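Local coordinates for mitogen-activated protein kinase, putative (Map kinase-like protein) (Leishmania major, PDB 3PG1) that probably phosphorylates serine and threonine residues of target proteins using ATP, as a parasite MAP kinase with the eukaryotic protein kinase fold, at residues H151-L160 with F211-A220. Numbering follows the deposited sequence. Where two conformers were deposited one is given.
Sequences HEAGVVHRDL and FTKLVDMWSA
R158 comes obliquely onto the F211 ring, CD 3.7 Å from F211 CZ, with one face of the guanidinium toward F211 CE1 and CZ, the planes 45° apart. Arginine suits this exposed place because its methylenes pack on the phenyl while its charged end stays near solvent. K213 comes next, laying CB squarely over the imidazole of H151, 3.5 Å from the ring centroid, a CH-pi contact. Because its chain is extended beyond CG, NZ reaches two waters, which link it to H151 O and E152 OE2. The beta-branched V215 brings its CG2 methyl 3.9 Å from V156 CG1. D216 is the centre of the contact, a buried carboxylate gripped by three N-H groups. OD1 takes H151 NE2 at 2.7 Å through its anti lone pair, nearly in the imidazole plane, and H157 N through its syn lone pair; OD2 receives R158 N at 2.8 Å, also syn. With CG beside its own backbone N (chi1 -66°), the carboxylate faces the loop and fixes two successive amides. This is the aspartate of helix 214-229 that in protein kinases holds the backbone of the catalytic loop's HRD motif, here H157-R158-D159. One water joins D216 OD2, S219 OG and L160 N, and S219 OG also bonds Y199 O; the small S219 lets L160 approach, and A220 CB meets L160 CD2 at 4.2 Å. In the C-terminal lobe, helix 214-229 thus packs beside the end of helix 133-152, whose L147 touches D216, L160 and A220, while helix 202-205 lies against F211 and V215, and H157 NE2 bonds C176 O just beyond strand 173-175.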
loop_
_atom_site.group_PDB
_atom_site.type_symbol
_atom_site.label_atom_id
_atom_site.label_comp_id
_atom_site.label_asym_id
_atom_site.label_seq_id
_atom_site.Cartn_x
_atom_site.Cartn_y
_atom_site.Cartn_z
ATOM N N HIS A 151 6.939 -7.803 -4.083
ATOM C CA HIS A 151 7.945 -7.709 -5.168
ATOM C C HIS A 151 8.288 -9.063 -5.754
ATOM O O HIS A 151 8.436 -9.162 -6.987
ATOM C CB HIS A 151 9.203 -6.990 -4.676
ATOM C CG HIS A 151 8.978 -5.545 -4.310
ATOM N ND1 HIS A 151 9.970 -4.803 -3.686
ATOM C CD2 HIS A 151 7.867 -4.771 -4.455
ATOM C CE1 HIS A 151 9.432 -3.605 -3.468
ATOM N NE2 HIS A 151 8.148 -3.565 -3.868
ATOM N N GLU A 152 8.316 -10.116 -4.903
ATOM C CA GLU A 152 8.606 -11.484 -5.381
ATOM C C GLU A 152 7.478 -11.986 -6.306
ATOM O O GLU A 152 7.738 -12.797 -7.196
ATOM C CB GLU A 152 8.904 -12.459 -4.213
ATOM C CG GLU A 152 10.233 -12.170 -3.508
ATOM C CD GLU A 152 11.438 -12.349 -4.407
ATOM O OE1 GLU A 152 11.636 -13.493 -4.854
ATOM O OE2 GLU A 152 12.060 -11.347 -4.821
ATOM N N ALA A 153 6.255 -11.461 -6.142
ATOM C CA ALA A 153 5.134 -11.801 -7.030
ATOM C C ALA A 153 4.986 -10.795 -8.222
ATOM O O ALA A 153 4.004 -10.889 -8.957
ATOM C CB ALA A 153 3.838 -11.838 -6.234
ATOM N N GLY A 154 5.951 -9.891 -8.419
ATOM C CA GLY A 154 5.908 -8.882 -9.486
ATOM C C GLY A 154 4.952 -7.726 -9.214
ATOM O O GLY A 154 4.557 -7.007 -10.132
ATOM N N VAL A 155 4.553 -7.536 -7.954
ATOM C CA VAL A 155 3.609 -6.483 -7.613
ATOM C C VAL A 155 4.337 -5.320 -6.991
ATOM O O VAL A 155 5.142 -5.496 -6.071
ATOM C CB VAL A 155 2.472 -7.080 -6.718
ATOM C CG1 VAL A 155 1.515 -5.990 -6.180
ATOM C CG2 VAL A 155 1.704 -8.130 -7.505
ATOM N N VAL A 156 4.043 -4.130 -7.475
ATOM C CA VAL A 156 4.648 -2.918 -6.937
ATOM C C VAL A 156 3.558 -2.191 -6.162
ATOM O O VAL A 156 2.445 -2.016 -6.696
ATOM C CB VAL A 156 5.229 -2.047 -8.089
ATOM C CG1 VAL A 156 5.827 -0.742 -7.536
ATOM C CG2 VAL A 156 6.304 -2.848 -8.865
ATOM N N HIS A 157 3.851 -1.778 -4.900
ATOM C CA HIS A 157 2.827 -1.076 -4.105
ATOM C C HIS A 157 2.543 0.250 -4.761
ATOM O O HIS A 157 1.407 0.520 -5.156
ATOM C CB HIS A 157 3.251 -0.885 -2.608
ATOM C CG HIS A 157 2.132 -0.419 -1.731
ATOM N ND1 HIS A 157 1.424 0.742 -2.009
ATOM C CD2 HIS A 157 1.585 -1.009 -0.636
ATOM C CE1 HIS A 157 0.470 0.814 -1.094
ATOM N NE2 HIS A 157 0.526 -0.223 -0.249
ATOM N N ARG A 158 3.572 1.069 -4.901
ATOM C CA ARG A 158 3.527 2.384 -5.537
ATOM C C ARG A 158 2.949 3.515 -4.690
ATOM O O ARG A 158 3.140 4.695 -5.027
ATOM C CB ARG A 158 2.894 2.309 -6.945
ATOM C CG ARG A 158 3.390 3.406 -7.885
ATOM C CD ARG A 158 2.495 3.429 -9.112
ATOM N NE ARG A 158 2.391 4.773 -9.676
ATOM C CZ ARG A 158 1.746 5.067 -10.800
ATOM N NH1 ARG A 158 1.135 4.112 -11.495
ATOM N NH2 ARG A 158 1.717 6.315 -11.244
ATOM N N ASP A 159 2.280 3.194 -3.567
ATOM C CA ASP A 159 1.797 4.300 -2.734
ATOM C C ASP A 159 1.935 3.936 -1.243
ATOM O O ASP A 159 0.973 4.068 -0.469
ATOM C CB ASP A 159 0.346 4.680 -3.109
ATOM C CG ASP A 159 -0.132 5.991 -2.454
ATOM O OD1 ASP A 159 0.734 6.867 -2.138
ATOM O OD2 ASP A 159 -1.341 6.104 -2.176
ATOM N N LEU A 160 3.113 3.445 -0.857
ATOM C CA LEU A 160 3.346 3.044 0.524
ATOM C C LEU A 160 3.518 4.291 1.373
ATOM O O LEU A 160 4.316 5.142 1.037
ATOM C CB LEU A 160 4.580 2.128 0.664
ATOM C CG LEU A 160 4.871 1.611 2.095
ATOM C CD1 LEU A 160 3.897 0.461 2.484
ATOM C CD2 LEU A 160 6.319 1.148 2.232
ATOM N N PHE A 211 9.124 3.315 -14.097
ATOM C CA PHE A 211 9.394 3.082 -12.661
ATOM C C PHE A 211 9.291 1.572 -12.381
ATOM O O PHE A 211 8.580 0.823 -13.097
ATOM C CB PHE A 211 8.423 3.860 -11.738
ATOM C CG PHE A 211 7.012 3.345 -11.840
ATOM C CD1 PHE A 211 6.145 3.829 -12.825
ATOM C CD2 PHE A 211 6.543 2.376 -10.962
ATOM C CE1 PHE A 211 4.833 3.353 -12.916
ATOM C CE2 PHE A 211 5.233 1.898 -11.059
ATOM C CZ PHE A 211 4.395 2.375 -12.048
ATOM N N THR A 212 9.933 1.149 -11.288
ATOM C CA THR A 212 9.954 -0.264 -10.910
ATOM C C THR A 212 9.628 -0.433 -9.420
ATOM O O THR A 212 9.318 0.534 -8.733
ATOM C CB THR A 212 11.344 -0.885 -11.265
ATOM O OG1 THR A 212 12.348 -0.433 -10.330
ATOM C CG2 THR A 212 11.778 -0.615 -12.733
ATOM N N LYS A 213 9.790 -1.665 -8.901
ATOM C CA LYS A 213 9.572 -1.989 -7.479
ATOM C C LYS A 213 10.472 -1.141 -6.557
ATOM O O LYS A 213 10.129 -0.946 -5.387
ATOM C CB LYS A 213 9.817 -3.501 -7.241
ATOM C CG LYS A 213 11.229 -3.945 -7.577
ATOM C CD LYS A 213 11.252 -5.494 -7.507
ATOM C CE LYS A 213 12.556 -6.079 -7.962
ATOM N NZ LYS A 213 12.444 -7.556 -8.098
ATOM N N LEU A 214 11.600 -0.591 -7.101
ATOM C CA LEU A 214 12.430 0.320 -6.284
ATOM C C LEU A 214 11.762 1.583 -5.781
ATOM O O LEU A 214 12.191 2.140 -4.756
ATOM C CB LEU A 214 13.741 0.648 -6.992
ATOM C CG LEU A 214 14.624 -0.611 -6.894
ATOM C CD1 LEU A 214 15.526 -0.699 -8.008
ATOM C CD2 LEU A 214 15.248 -0.721 -5.481
ATOM N N VAL A 215 10.638 1.975 -6.403
ATOM C CA VAL A 215 9.904 3.134 -5.839
ATOM C C VAL A 215 9.462 2.840 -4.376
ATOM O O VAL A 215 9.391 3.753 -3.534
ATOM C CB VAL A 215 8.711 3.617 -6.709
ATOM C CG1 VAL A 215 9.177 4.006 -8.118
ATOM C CG2 VAL A 215 7.547 2.618 -6.721
ATOM N N ASP A 216 9.128 1.560 -4.094
ATOM C CA ASP A 216 8.681 1.176 -2.751
ATOM C C ASP A 216 9.777 1.283 -1.715
ATOM O O ASP A 216 9.466 1.539 -0.543
ATOM C CB ASP A 216 8.066 -0.244 -2.716
ATOM C CG ASP A 216 6.777 -0.355 -3.511
ATOM O OD1 ASP A 216 6.419 -1.488 -3.898
ATOM O OD2 ASP A 216 6.114 0.699 -3.733
ATOM N N MET A 217 11.039 1.056 -2.132
ATOM C CA MET A 217 12.204 1.138 -1.250
ATOM C C MET A 217 12.411 2.591 -0.806
ATOM O O MET A 217 12.793 2.832 0.338
ATOM C CB MET A 217 13.463 0.541 -1.927
ATOM C CG MET A 217 13.476 -0.986 -1.934
ATOM S SD MET A 217 13.104 -1.729 -0.321
ATOM C CE MET A 217 14.573 -1.275 0.585
ATOM N N TRP A 218 12.127 3.551 -1.706
ATOM C CA TRP A 218 12.206 4.983 -1.396
ATOM C C TRP A 218 11.148 5.317 -0.339
ATOM O O TRP A 218 11.469 5.976 0.644
ATOM C CB TRP A 218 11.957 5.866 -2.642
ATOM C CG TRP A 218 12.000 7.337 -2.270
ATOM C CD1 TRP A 218 10.966 8.113 -1.830
ATOM C CD2 TRP A 218 13.152 8.181 -2.297
ATOM N NE1 TRP A 218 11.404 9.397 -1.599
ATOM C CE2 TRP A 218 12.738 9.473 -1.895
ATOM C CE3 TRP A 218 14.497 7.980 -2.655
ATOM C CZ2 TRP A 218 13.637 10.542 -1.770
ATOM C CZ3 TRP A 218 15.367 9.056 -2.620
ATOM C CH2 TRP A 218 14.952 10.310 -2.123
ATOM N N SER A 219 9.891 4.876 -0.549
ATOM C CA SER A 219 8.811 5.133 0.418
ATOM C C SER A 219 9.132 4.561 1.801
ATOM O O SER A 219 8.888 5.205 2.837
ATOM C CB SER A 219 7.475 4.593 -0.079
ATOM O OG SER A 219 7.195 5.011 -1.407
ATOM N N ALA A 220 9.667 3.341 1.812
ATOM C CA ALA A 220 10.045 2.678 3.055
ATOM C C ALA A 220 11.142 3.484 3.821
ATOM O O ALA A 220 11.074 3.566 5.032
ATOM C CB ALA A 220 10.507 1.247 2.748
HETATM O O HOH W 1 10.066 -8.296 -8.905
HETATM O O HOH W 2 11.963 -8.614 -5.797
HETATM O O HOH W 3 5.420 3.208 -2.610
#